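OxyA protein (Actinoplanes teichomyceticus, PDB 5HH3) is a heme-dependent cytochrome P450 that probably carries out a phenolic coupling, cross-linking aromatic side chains of a peptide during glycopeptide antibiotic biosynthesis. Local coordinates at residues Gln65-Asp70 against His289-Thr294; Val214-Tyr219 against Ala226-Val231; Trp252-Asp257 against Thr360-Leu365; Leu339-Gly344 against Ser352-Val357. All blocks are in the same frame, centred on the assembly; numbering follows the deposited sequence.

Contact 1: Gln65-Asp70 against His289-Thr294; sequences QVLSSD and HPRVAT. With HEM (protoporphyrin IX containing Fe), chain G.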
# COMPACT_ATOMS: atom_id res chain seq x y z
N GLN B 65 -8.57 -7.24 -24.02
CA GLN B 65 -7.25 -7.12 -24.62
C GLN B 65 -6.13 -7.16 -23.57
O GLN B 65 -5.16 -7.90 -23.72
CB GLN B 65 -7.15 -5.83 -25.42
CG GLN B 65 -5.90 -5.73 -26.23
CD GLN B 65 -5.86 -4.49 -27.11
OE1 GLN B 65 -6.84 -3.71 -27.19
NE2 GLN B 65 -4.74 -4.30 -27.78
N VAL B 66 -6.27 -6.36 -22.51
CA VAL B 66 -5.25 -6.29 -21.48
C VAL B 66 -5.05 -7.67 -20.83
O VAL B 66 -3.90 -8.13 -20.67
CB VAL B 66 -5.59 -5.25 -20.43
CG1 VAL B 66 -4.73 -5.40 -19.17
CG2 VAL B 66 -5.42 -3.85 -21.02
N LEU B 67 -6.16 -8.30 -20.47
CA LEU B 67 -6.13 -9.52 -19.67
C LEU B 67 -5.79 -10.77 -20.47
O LEU B 67 -5.37 -11.76 -19.86
CB LEU B 67 -7.45 -9.73 -18.91
CG LEU B 67 -7.82 -8.71 -17.82
CD1 LEU B 67 -9.22 -8.98 -17.32
CD2 LEU B 67 -6.85 -8.73 -16.64
N SER B 68 -5.98 -10.75 -21.80
CA SER B 68 -5.59 -11.89 -22.63
C SER B 68 -4.19 -11.71 -23.24
O SER B 68 -3.70 -12.63 -23.88
CB SER B 68 -6.60 -12.14 -23.76
OG SER B 68 -6.61 -11.03 -24.62
N SER B 69 -3.56 -10.56 -23.02
CA SER B 69 -2.27 -10.25 -23.63
C SER B 69 -1.11 -10.96 -22.90
O SER B 69 -1.09 -11.00 -21.67
CB SER B 69 -2.04 -8.73 -23.58
OG SER B 69 -0.68 -8.43 -23.78
N ASP B 70 -0.12 -11.44 -23.65
CA ASP B 70 1.08 -12.00 -23.03
C ASP B 70 2.09 -10.92 -22.59
O ASP B 70 3.10 -11.26 -21.98
CB ASP B 70 1.74 -13.07 -23.94
CG ASP B 70 2.46 -12.48 -25.15
OD1 ASP B 70 2.03 -11.43 -25.67
OD2 ASP B 70 3.46 -13.10 -25.60
N HIS B 289 -6.33 -7.66 -10.09
CA HIS B 289 -5.03 -7.24 -9.59
C HIS B 289 -4.31 -6.44 -10.70
O HIS B 289 -4.38 -6.82 -11.88
CB HIS B 289 -4.15 -8.45 -9.23
CG HIS B 289 -4.69 -9.26 -8.09
ND1 HIS B 289 -4.47 -8.93 -6.77
CD2 HIS B 289 -5.46 -10.37 -8.08
CE1 HIS B 289 -5.06 -9.82 -5.99
NE2 HIS B 289 -5.66 -10.71 -6.76
N PRO B 290 -3.61 -5.35 -10.33
CA PRO B 290 -2.87 -4.64 -11.35
C PRO B 290 -1.77 -5.46 -12.02
O PRO B 290 -1.08 -6.24 -11.35
CB PRO B 290 -2.28 -3.43 -10.62
CG PRO B 290 -2.70 -3.53 -9.21
CD PRO B 290 -3.35 -4.85 -8.98
N ARG B 291 -1.67 -5.28 -13.34
CA ARG B 291 -0.69 -5.94 -14.17
C ARG B 291 0.39 -4.93 -14.57
O ARG B 291 0.07 -3.77 -14.82
CB ARG B 291 -1.35 -6.44 -15.47
CG ARG B 291 -2.60 -7.32 -15.37
CD ARG B 291 -2.31 -8.63 -14.77
NE ARG B 291 -3.29 -9.70 -15.03
CZ ARG B 291 -4.26 -10.10 -14.20
NH1 ARG B 291 -4.49 -9.45 -13.07
NH2 ARG B 291 -5.04 -11.13 -14.54
N VAL B 292 1.66 -5.36 -14.67
CA VAL B 292 2.73 -4.51 -15.19
C VAL B 292 2.93 -4.82 -16.66
O VAL B 292 3.03 -5.98 -17.02
CB VAL B 292 4.08 -4.75 -14.47
CG1 VAL B 292 5.13 -3.74 -14.95
CG2 VAL B 292 3.92 -4.65 -12.97
N ALA B 293 3.03 -3.78 -17.50
CA ALA B 293 3.42 -3.95 -18.92
C ALA B 293 4.88 -4.36 -19.05
O ALA B 293 5.77 -3.69 -18.51
CB ALA B 293 3.14 -2.68 -19.71
N THR B 294 5.11 -5.46 -19.75
CA THR B 294 6.45 -5.90 -20.08
C THR B 294 6.86 -5.56 -21.52
O THR B 294 7.98 -5.82 -21.93
CB THR B 294 6.61 -7.41 -19.82
OG1 THR B 294 5.66 -8.14 -20.59
CG2 THR B 294 6.42 -7.71 -18.35
CHA HEM G . -9.21 -15.48 -9.79
CHB HEM G . -10.53 -19.14 -6.89
CHC HEM G . -14.93 -17.13 -6.38
CHD HEM G . -13.61 -13.54 -9.33
C1A HEM G . -9.19 -16.62 -9.02
C2A HEM G . -8.04 -17.42 -8.81
C3A HEM G . -8.41 -18.46 -8.01
C4A HEM G . -9.79 -18.30 -7.71
CMA HEM G . -7.51 -19.56 -7.50
CAA HEM G . -6.66 -17.17 -9.40
CBA HEM G . -6.57 -17.84 -10.77
CGA HEM G . -5.25 -17.64 -11.49
O1A HEM G . -4.49 -16.67 -11.23
O2A HEM G . -4.91 -18.45 -12.38
C1B HEM G . -11.85 -18.92 -6.48
C2B HEM G . -12.58 -19.77 -5.59
C3B HEM G . -13.83 -19.21 -5.43
C4B HEM G . -13.83 -17.99 -6.27
CMB HEM G . -12.08 -21.05 -4.94
CAB HEM G . -15.02 -19.67 -4.66
CBB HEM G . -15.18 -20.84 -4.04
C1C HEM G . -14.98 -15.95 -7.12
C2C HEM G . -16.09 -15.09 -7.22
C3C HEM G . -15.71 -14.04 -8.07
C4C HEM G . -14.36 -14.31 -8.48
CMC HEM G . -17.43 -15.27 -6.51
CAC HEM G . -16.48 -12.86 -8.53
CBC HEM G . -17.76 -12.59 -8.27
C1D HEM G . -12.29 -13.82 -9.66
C2D HEM G . -11.53 -12.91 -10.54
C3D HEM G . -10.30 -13.44 -10.67
C4D HEM G . -10.33 -14.68 -9.86
CMD HEM G . -11.96 -11.61 -11.18
CAD HEM G . -9.17 -12.84 -11.49
CBD HEM G . -8.34 -11.78 -10.76
CGD HEM G . -7.22 -11.23 -11.66
O1D HEM G . -6.40 -10.39 -11.26
O2D HEM G . -7.07 -11.58 -12.84
NA HEM G . -10.27 -17.18 -8.36
NB HEM G . -12.64 -17.91 -6.87
NC HEM G . -13.97 -15.49 -7.92
ND HEM G . -11.54 -14.89 -9.31
FE HEM G . -12.07 -16.34 -8.15
O HOH W 1 -5.45 -13.12 -17.02
O HOH W 2 -3.05 -11.53 -17.28
O HOH W 3 -11.20 -15.33 -6.52
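Arg291 bends at its second torsion (chi2 -66°), which brings its guanidinium against CD2 of Leu67 and a heme propionate. Leu67 holds CG beside its backbone N, anti to the carbonyl carbon, and reaches the arginine with one branch. CD2 sits over one face of the flat group, off towards the rim, 3.7 Å from Arg291 NH2. The two side chains cross at about a right angle. At the guanidinium edge the propionate is gripped by two nearly straight bonds. Arg291 NH1 donates to HEM O1D (2.8 Å, 175°), and Arg291 NH2 donates to HEM O2D (2.7 Å, 167°). The backbone N of His289 gives HEM O1D a second bond, at 3.0 Å. Arg291 NH1 also bonds His289 O, from a position tilted out of the carbonyl plane. This anchoring of a propionate by an arginine from the mixed five-stranded sheet is a recurring feature of cytochromes P450. Strand 291-293 lies between strands 309-312 and 72-73, and helix 60-68 packs on strand 309-312 through Val66 and Leu67. Two waters join the segments in the guanidinium plane. Water 1 accepts from Arg291 NH2 at 3.2 Å and donates to Leu67 O at 3.1 Å. Water 2 accepts from Arg291 NE at 2.9 Å and makes a weak bond to the same carbonyl. The rotation of the buried guanidinium is thus fixed from several directions. Its positive charge probably offsets the negative charge of the propionate. His99, Arg103 and His346 also hydrogen-bond the heme, and His289 ND1 is held by the hydroxyl of Tyr78.

Contact 2: Val214-Tyr219 against Ala226-Val231; sequences VVVREY and AELTGV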
# COMPACT_ATOMS: atom_id res chain seq x y z
N VAL B 214 -8.74 -35.99 -5.77
CA VAL B 214 -8.76 -35.77 -7.22
C VAL B 214 -7.39 -35.31 -7.72
O VAL B 214 -6.87 -35.87 -8.68
CB VAL B 214 -9.86 -34.74 -7.60
CG1 VAL B 214 -9.68 -34.18 -9.01
CG2 VAL B 214 -11.23 -35.38 -7.43
N VAL B 215 -6.82 -34.31 -7.06
CA VAL B 215 -5.54 -33.75 -7.49
C VAL B 215 -4.42 -34.80 -7.34
O VAL B 215 -3.67 -35.05 -8.29
CB VAL B 215 -5.19 -32.47 -6.70
CG1 VAL B 215 -3.79 -31.98 -7.04
CG2 VAL B 215 -6.21 -31.36 -6.98
N VAL B 216 -4.34 -35.41 -6.17
CA VAL B 216 -3.27 -36.36 -5.89
C VAL B 216 -3.33 -37.56 -6.85
O VAL B 216 -2.30 -38.10 -7.22
CB VAL B 216 -3.27 -36.79 -4.40
CG1 VAL B 216 -2.35 -37.98 -4.14
CG2 VAL B 216 -2.86 -35.60 -3.54
N ARG B 217 -4.53 -37.97 -7.26
CA ARG B 217 -4.69 -39.10 -8.21
C ARG B 217 -4.10 -38.79 -9.59
O ARG B 217 -3.42 -39.61 -10.17
CB ARG B 217 -6.17 -39.48 -8.40
CG ARG B 217 -6.60 -40.69 -7.62
CD ARG B 217 -8.11 -40.74 -7.43
NE ARG B 217 -8.51 -41.97 -6.78
CZ ARG B 217 -9.77 -42.31 -6.49
NH1 ARG B 217 -10.78 -41.50 -6.79
NH2 ARG B 217 -10.01 -43.47 -5.89
N GLU B 218 -4.42 -37.61 -10.11
CA GLU B 218 -4.02 -37.26 -11.44
C GLU B 218 -2.59 -36.72 -11.46
O GLU B 218 -1.89 -36.90 -12.46
CB GLU B 218 -4.98 -36.22 -12.04
CG GLU B 218 -4.90 -36.14 -13.56
CD GLU B 218 -6.01 -35.30 -14.17
OE1 GLU B 218 -7.19 -35.52 -13.82
OE2 GLU B 218 -5.70 -34.44 -15.02
N TYR B 219 -2.16 -36.09 -10.37
CA TYR B 219 -0.91 -35.32 -10.37
C TYR B 219 -0.13 -35.44 -9.07
O TYR B 219 0.58 -34.49 -8.69
CB TYR B 219 -1.24 -33.84 -10.63
CG TYR B 219 -1.40 -33.50 -12.07
CD1 TYR B 219 -0.32 -33.58 -12.94
CD2 TYR B 219 -2.64 -33.09 -12.58
CE1 TYR B 219 -0.45 -33.26 -14.28
CE2 TYR B 219 -2.79 -32.76 -13.91
CZ TYR B 219 -1.69 -32.83 -14.77
OH TYR B 219 -1.81 -32.48 -16.10
N ALA B 226 2.96 -28.29 0.20
CA ALA B 226 2.78 -26.84 0.37
C ALA B 226 1.83 -26.22 -0.65
O ALA B 226 1.03 -25.34 -0.32
CB ALA B 226 4.12 -26.12 0.29
N GLU B 227 1.93 -26.69 -1.90
CA GLU B 227 1.01 -26.28 -2.95
C GLU B 227 -0.43 -26.74 -2.68
O GLU B 227 -1.36 -25.95 -2.85
CB GLU B 227 1.50 -26.77 -4.32
CG GLU B 227 2.67 -25.95 -4.87
CD GLU B 227 3.37 -26.59 -6.06
OE1 GLU B 227 3.50 -27.83 -6.12
OE2 GLU B 227 3.81 -25.82 -6.95
N LEU B 228 -0.62 -27.99 -2.27
CA LEU B 228 -1.96 -28.50 -1.88
C LEU B 228 -2.57 -27.68 -0.74
O LEU B 228 -3.70 -27.25 -0.81
CB LEU B 228 -1.91 -29.96 -1.46
CG LEU B 228 -1.71 -30.95 -2.60
CD1 LEU B 228 -1.25 -32.29 -2.04
CD2 LEU B 228 -2.96 -31.11 -3.45
N THR B 229 -1.77 -27.46 0.29
CA THR B 229 -2.16 -26.65 1.44
C THR B 229 -2.52 -25.25 1.04
O THR B 229 -3.53 -24.71 1.50
CB THR B 229 -1.05 -26.67 2.53
OG1 THR B 229 -1.10 -27.92 3.19
CG2 THR B 229 -1.24 -25.58 3.57
N GLY B 230 -1.70 -24.67 0.16
CA GLY B 230 -1.94 -23.34 -0.36
C GLY B 230 -3.25 -23.22 -1.10
O GLY B 230 -3.97 -22.22 -0.94
N VAL B 231 -3.58 -24.23 -1.90
CA VAL B 231 -4.85 -24.20 -2.63
C VAL B 231 -6.03 -24.31 -1.65
O VAL B 231 -7.00 -23.56 -1.78
CB VAL B 231 -4.94 -25.30 -3.71
CG1 VAL B 231 -6.29 -25.23 -4.43
CG2 VAL B 231 -3.82 -25.12 -4.73
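Leu228 is the centre of this contact, and Val215 and Val216 receive it from the neighbouring helix. The leucine points toward that helix and turns one methyl to each valine. CD2 of Leu228 meets CG1 of Val215 at 3.8 Å and lies 4.2 Å from Val215 CB. CD1 of Leu228 touches CG2 of Val216 at 4.0 Å. The two valines use different branches. Val215 offers the methyl that stands anti to its own backbone N (chi1 174°), while Val216 offers the one anti to its carbonyl carbon. The approach differs too: Val215 and Leu228 run side by side, pointing opposite ways, whereas Val216 meets the leucine at about a right angle. Helix 211-219 is here held against the start of helix 225-256, the longest helix of this P450, just after the short connection between them. Ile223 of that connection touches Val215. Helix 182-205 adds Thr203 beside Val216 and Arg204 beside Leu228. The contact is purely apolar. With no hydrogen bond between the segments, the hold rests on shape fit and buried hydrocarbon.

Contact 3: Trp252-Asp257 against Thr360-Leu365; sequences WLMADD and TAIPAL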
# COMPACT_ATOMS: atom_id res chain seq x y z
N TRP B 252 -29.62 -9.06 -0.44
CA TRP B 252 -30.02 -7.65 -0.42
C TRP B 252 -30.80 -7.31 -1.69
O TRP B 252 -31.86 -6.70 -1.61
CB TRP B 252 -28.79 -6.75 -0.25
CG TRP B 252 -29.06 -5.27 -0.16
CD1 TRP B 252 -30.25 -4.65 0.12
CD2 TRP B 252 -28.10 -4.21 -0.29
NE1 TRP B 252 -30.09 -3.29 0.13
CE2 TRP B 252 -28.78 -2.99 -0.10
CE3 TRP B 252 -26.72 -4.18 -0.56
CZ2 TRP B 252 -28.14 -1.75 -0.18
CZ3 TRP B 252 -26.08 -2.95 -0.64
CH2 TRP B 252 -26.79 -1.75 -0.45
N LEU B 253 -30.28 -7.71 -2.85
CA LEU B 253 -30.96 -7.50 -4.13
C LEU B 253 -32.33 -8.18 -4.16
O LEU B 253 -33.29 -7.61 -4.71
CB LEU B 253 -30.10 -7.97 -5.31
CG LEU B 253 -30.60 -7.64 -6.72
CD1 LEU B 253 -30.60 -6.15 -6.97
CD2 LEU B 253 -29.78 -8.32 -7.78
N MET B 254 -32.44 -9.37 -3.56
CA MET B 254 -33.73 -10.06 -3.46
C MET B 254 -34.76 -9.34 -2.58
O MET B 254 -35.91 -9.21 -2.98
CB MET B 254 -33.56 -11.49 -2.96
CG MET B 254 -32.77 -12.36 -3.93
SD MET B 254 -32.37 -13.96 -3.20
CE MET B 254 -34.06 -14.50 -2.84
N ALA B 255 -34.33 -8.87 -1.41
CA ALA B 255 -35.18 -8.03 -0.57
C ALA B 255 -35.52 -6.67 -1.25
O ALA B 255 -36.63 -6.17 -1.14
CB ALA B 255 -34.52 -7.81 0.80
N ASP B 256 -34.57 -6.10 -1.99
CA ASP B 256 -34.77 -4.84 -2.68
C ASP B 256 -35.70 -4.95 -3.90
O ASP B 256 -36.45 -4.03 -4.18
CB ASP B 256 -33.42 -4.26 -3.12
CG ASP B 256 -33.54 -2.82 -3.58
OD1 ASP B 256 -33.75 -1.93 -2.74
OD2 ASP B 256 -33.44 -2.57 -4.79
N ASP B 257 -35.65 -6.06 -4.63
CA ASP B 257 -36.45 -6.22 -5.85
C ASP B 257 -37.15 -7.58 -5.86
O ASP B 257 -36.85 -8.44 -6.68
CB ASP B 257 -35.58 -6.02 -7.09
CG ASP B 257 -36.40 -5.70 -8.36
OD1 ASP B 257 -37.63 -5.83 -8.35
OD2 ASP B 257 -35.81 -5.32 -9.38
N THR B 360 -27.77 -22.64 -6.55
CA THR B 360 -28.48 -23.45 -5.58
C THR B 360 -29.05 -22.61 -4.46
O THR B 360 -30.24 -22.73 -4.14
CB THR B 360 -27.55 -24.54 -4.99
OG1 THR B 360 -26.98 -25.30 -6.07
CG2 THR B 360 -28.32 -25.49 -4.08
N ALA B 361 -28.23 -21.75 -3.86
CA ALA B 361 -28.65 -21.01 -2.67
C ALA B 361 -29.68 -19.90 -2.93
O ALA B 361 -30.56 -19.66 -2.09
CB ALA B 361 -27.45 -20.49 -1.89
N ILE B 362 -29.59 -19.23 -4.07
CA ILE B 362 -30.48 -18.10 -4.34
C ILE B 362 -31.93 -18.56 -4.57
O ILE B 362 -32.84 -18.01 -3.94
CB ILE B 362 -29.96 -17.20 -5.49
CG1 ILE B 362 -28.63 -16.53 -5.11
CG2 ILE B 362 -31.00 -16.16 -5.90
CD1 ILE B 362 -28.69 -15.72 -3.83
N PRO B 363 -32.16 -19.55 -5.46
CA PRO B 363 -33.51 -20.11 -5.58
C PRO B 363 -34.03 -20.70 -4.29
O PRO B 363 -35.22 -20.55 -3.99
CB PRO B 363 -33.35 -21.21 -6.64
CG PRO B 363 -32.24 -20.69 -7.49
CD PRO B 363 -31.27 -20.16 -6.46
N ALA B 364 -33.16 -21.38 -3.54
CA ALA B 364 -33.56 -21.92 -2.22
C ALA B 364 -34.11 -20.83 -1.29
O ALA B 364 -35.15 -21.01 -0.66
CB ALA B 364 -32.39 -22.61 -1.57
N LEU B 365 -33.40 -19.70 -1.22
CA LEU B 365 -33.84 -18.54 -0.45
C LEU B 365 -35.17 -17.97 -0.94
O LEU B 365 -36.05 -17.72 -0.14
CB LEU B 365 -32.78 -17.44 -0.45
CG LEU B 365 -33.11 -16.14 0.29
CD1 LEU B 365 -33.64 -16.37 1.69
CD2 LEU B 365 -31.89 -15.25 0.34
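Met254 lays its thioether end between Ile362 and Leu365, two residues one helical turn apart on the facing helix. The sulfur and the methyl do the touching. SD of Met254 lies 3.7 Å from CG2 of Ile362 and 3.8 Å from CD2 of Leu365. CE of Met254 rests 3.7 Å from Leu365 CG and 3.9 Å from the backbone O of Ile362. The methionine chain is extended as far as the sulfur and then bends at its last torsion (chi3 58°), which carries the methyl over towards Leu365. Leu365 extends to meet it, with CG trans to the main-chain nitrogen (chi1 178°). Ile362 also places CD1 at 4.1 Å from Met254 SD, so both ends of its branched side chain face the sulfur. The contact joins the C-terminal end of helix 225-256, the longest helix of this P450, to helix 351-368, the L helix that follows the cysteine ligand loop. At the level of Met254 and Ile362 their CA atoms are 8.7 Å apart, and on the side of 252-257 Met254 makes the whole of the contact. Helix 351-368 is kinked here, because the ring nitrogen of Pro363 makes no bond to the preceding turn. Further out, Phe261 packs on both Met254 and Ile362, and Trp274 covers Ile362 and Pro363. On helix 225-256, Leu253 also packs on Phe261. Trp252 meets the ring of Phe25 with planes at about 40°, and Asp256 forms a salt bridge with Arg24.

Contact 4: Leu339-Gly344 against Ser352-Val357; sequences LAFGHG and SLAELV. With HEM (protoporphyrin IX containing Fe), chain G.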
# COMPACT_ATOMS: atom_id res chain seq x y z
N LEU B 339 -17.72 -9.86 -17.29
CA LEU B 339 -16.35 -10.31 -17.02
C LEU B 339 -16.10 -10.40 -15.51
O LEU B 339 -14.98 -10.13 -15.04
CB LEU B 339 -15.37 -9.31 -17.63
CG LEU B 339 -15.43 -9.08 -19.12
CD1 LEU B 339 -14.57 -7.88 -19.48
CD2 LEU B 339 -15.00 -10.34 -19.87
N ALA B 340 -17.14 -10.71 -14.74
CA ALA B 340 -17.07 -10.80 -13.26
C ALA B 340 -16.01 -11.75 -12.72
O ALA B 340 -15.53 -11.56 -11.60
CB ALA B 340 -18.44 -11.16 -12.69
N PHE B 341 -15.68 -12.76 -13.50
CA PHE B 341 -14.65 -13.75 -13.15
C PHE B 341 -13.32 -13.53 -13.91
O PHE B 341 -12.48 -14.43 -13.97
CB PHE B 341 -15.18 -15.16 -13.42
CG PHE B 341 -16.37 -15.52 -12.57
CD1 PHE B 341 -16.18 -15.92 -11.25
CD2 PHE B 341 -17.67 -15.49 -13.09
CE1 PHE B 341 -17.27 -16.25 -10.45
CE2 PHE B 341 -18.76 -15.83 -12.30
CZ PHE B 341 -18.56 -16.20 -10.98
N GLY B 342 -13.13 -12.33 -14.46
CA GLY B 342 -11.91 -12.01 -15.15
C GLY B 342 -11.85 -12.62 -16.54
O GLY B 342 -12.87 -12.93 -17.14
N HIS B 343 -10.63 -12.72 -17.07
CA HIS B 343 -10.40 -13.08 -18.46
C HIS B 343 -8.91 -13.43 -18.67
O HIS B 343 -8.04 -12.97 -17.92
CB HIS B 343 -10.78 -11.89 -19.35
CG HIS B 343 -10.86 -12.21 -20.81
ND1 HIS B 343 -11.85 -12.99 -21.34
CD2 HIS B 343 -10.07 -11.84 -21.85
CE1 HIS B 343 -11.67 -13.11 -22.64
NE2 HIS B 343 -10.59 -12.42 -22.98
N GLY B 344 -8.63 -14.24 -19.68
CA GLY B 344 -7.28 -14.74 -19.98
C GLY B 344 -6.84 -15.83 -19.03
O GLY B 344 -7.66 -16.46 -18.38
N SER B 352 -16.81 -22.25 -11.46
CA SER B 352 -17.84 -23.28 -11.54
C SER B 352 -18.36 -23.69 -10.14
O SER B 352 -19.55 -23.98 -9.99
CB SER B 352 -17.34 -24.48 -12.36
OG SER B 352 -16.44 -25.26 -11.59
N LEU B 353 -17.49 -23.71 -9.14
CA LEU B 353 -17.90 -23.89 -7.74
C LEU B 353 -18.75 -22.71 -7.24
O LEU B 353 -19.82 -22.92 -6.66
CB LEU B 353 -16.68 -24.09 -6.84
CG LEU B 353 -16.92 -24.23 -5.33
CD1 LEU B 353 -17.88 -25.37 -5.03
CD2 LEU B 353 -15.61 -24.49 -4.59
N ALA B 354 -18.27 -21.48 -7.45
CA ALA B 354 -19.02 -20.30 -7.05
C ALA B 354 -20.43 -20.30 -7.67
O ALA B 354 -21.40 -20.16 -6.94
CB ALA B 354 -18.28 -19.04 -7.41
N GLU B 355 -20.52 -20.55 -8.97
CA GLU B 355 -21.81 -20.54 -9.66
C GLU B 355 -22.76 -21.62 -9.17
O GLU B 355 -23.96 -21.37 -9.10
CB GLU B 355 -21.66 -20.64 -11.17
CG GLU B 355 -21.10 -19.36 -11.78
CD GLU B 355 -20.93 -19.43 -13.29
OE1 GLU B 355 -20.86 -18.36 -13.94
OE2 GLU B 355 -20.83 -20.53 -13.85
N LEU B 356 -22.24 -22.80 -8.87
CA LEU B 356 -23.04 -23.90 -8.31
C LEU B 356 -23.67 -23.51 -6.96
O LEU B 356 -24.85 -23.78 -6.72
CB LEU B 356 -22.18 -25.16 -8.12
CG LEU B 356 -22.84 -26.33 -7.38
CD1 LEU B 356 -24.07 -26.80 -8.16
CD2 LEU B 356 -21.86 -27.48 -7.17
N VAL B 357 -22.87 -22.89 -6.10
CA VAL B 357 -23.36 -22.39 -4.82
C VAL B 357 -24.46 -21.32 -5.03
O VAL B 357 -25.48 -21.39 -4.38
CB VAL B 357 -22.22 -21.86 -3.92
CG1 VAL B 357 -22.76 -21.16 -2.68
CG2 VAL B 357 -21.31 -23.01 -3.51
CHA HEM G . -9.21 -15.48 -9.79
CHB HEM G . -10.53 -19.14 -6.89
CHC HEM G . -14.93 -17.13 -6.38
CHD HEM G . -13.61 -13.54 -9.33
C1A HEM G . -9.19 -16.62 -9.02
C2A HEM G . -8.04 -17.42 -8.81
C3A HEM G . -8.41 -18.46 -8.01
C4A HEM G . -9.79 -18.30 -7.71
CMA HEM G . -7.51 -19.56 -7.50
CAA HEM G . -6.66 -17.17 -9.40
CBA HEM G . -6.57 -17.84 -10.77
CGA HEM G . -5.25 -17.64 -11.49
O1A HEM G . -4.49 -16.67 -11.23
O2A HEM G . -4.91 -18.45 -12.38
C1B HEM G . -11.85 -18.92 -6.48
C2B HEM G . -12.58 -19.77 -5.59
C3B HEM G . -13.83 -19.21 -5.43
C4B HEM G . -13.83 -17.99 -6.27
CMB HEM G . -12.08 -21.05 -4.94
CAB HEM G . -15.02 -19.67 -4.66
CBB HEM G . -15.18 -20.84 -4.04
C1C HEM G . -14.98 -15.95 -7.12
C2C HEM G . -16.09 -15.09 -7.22
C3C HEM G . -15.71 -14.04 -8.07
C4C HEM G . -14.36 -14.31 -8.48
CMC HEM G . -17.43 -15.27 -6.51
CAC HEM G . -16.48 -12.86 -8.53
CBC HEM G . -17.76 -12.59 -8.27
C1D HEM G . -12.29 -13.82 -9.66
C2D HEM G . -11.53 -12.91 -10.54
C3D HEM G . -10.30 -13.44 -10.67
C4D HEM G . -10.33 -14.68 -9.86
CMD HEM G . -11.96 -11.61 -11.18
CAD HEM G . -9.17 -12.84 -11.49
CBD HEM G . -8.34 -11.78 -10.76
CGD HEM G . -7.22 -11.23 -11.66
O1D HEM G . -6.40 -10.39 -11.26
O2D HEM G . -7.07 -11.58 -12.84
NA HEM G . -10.27 -17.18 -8.36
NB HEM G . -12.64 -17.91 -6.87
NC HEM G . -13.97 -15.49 -7.92
ND HEM G . -11.54 -14.89 -9.31
FE HEM G . -12.07 -16.34 -8.15
O HOH W 3 -11.20 -15.33 -6.52
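Phe341 begins the cysteine-ligand loop, the heme-binding signature of cytochromes P450, and packs on Ala354 and Glu355 of helix 351-368. This helix is the L helix, which follows the ligand Cys348 in the chain. CE1 of Phe341 approaches CB of Ala354 at 4.2 Å. CE2 of the ring lies 3.7 Å from OE1 of Glu355, with the ring and carboxylate planes almost perpendicular (88°). The glutamate keeps CG beside its backbone N and runs out straight from there (chi2 180°), which carries the carboxylate to the ring. The same phenyl ring meets the heme, CE1 of Phe341 standing 3.6 Å from HEM C3C. It lies on the side of the porphyrin opposite water 3, which binds the iron at 2.1 Å. A type I turn from Leu339 to Gly342, closed by a 2.9 Å bond from Gly342 N to Leu339 O, sets the loop beside the heme. Gly342 N then lies 3.6 Å from HEM CMD. The backbone of Phe341 is hydrogen-bonded to that of Cys348. From the helix, Leu353 CD2 touches HEM CBB at 3.7 Å. The heme side of the ring thus packs by apolar contact, while its CE2 meets a carboxylate oxygen that is paired with Arg351 in a salt bridge.

Near the N terminus, helix 60-68 supplies the first half of contact 1. The chain then runs through a long, largely helical region. Within it contact 2 closes a short loop between helices 211-219 and 225-256. The far end of helix 225-256 opens contact 3 before strand 291-293 completes contact 1, so contacts 1 and 3 cross. Contact 4 follows and closes the small loop that carries the cysteine ligand. Contact 3 closes last, on helix 351-368, and encloses contact 4. Contacts 1 and 4 both touch the heme, and Leu67 packs against His343. Contact 1 ties helix 60-68 to the sheet, contacts 2 and 3 join helices, and contact 4 joins the ligand loop to helix 351-368.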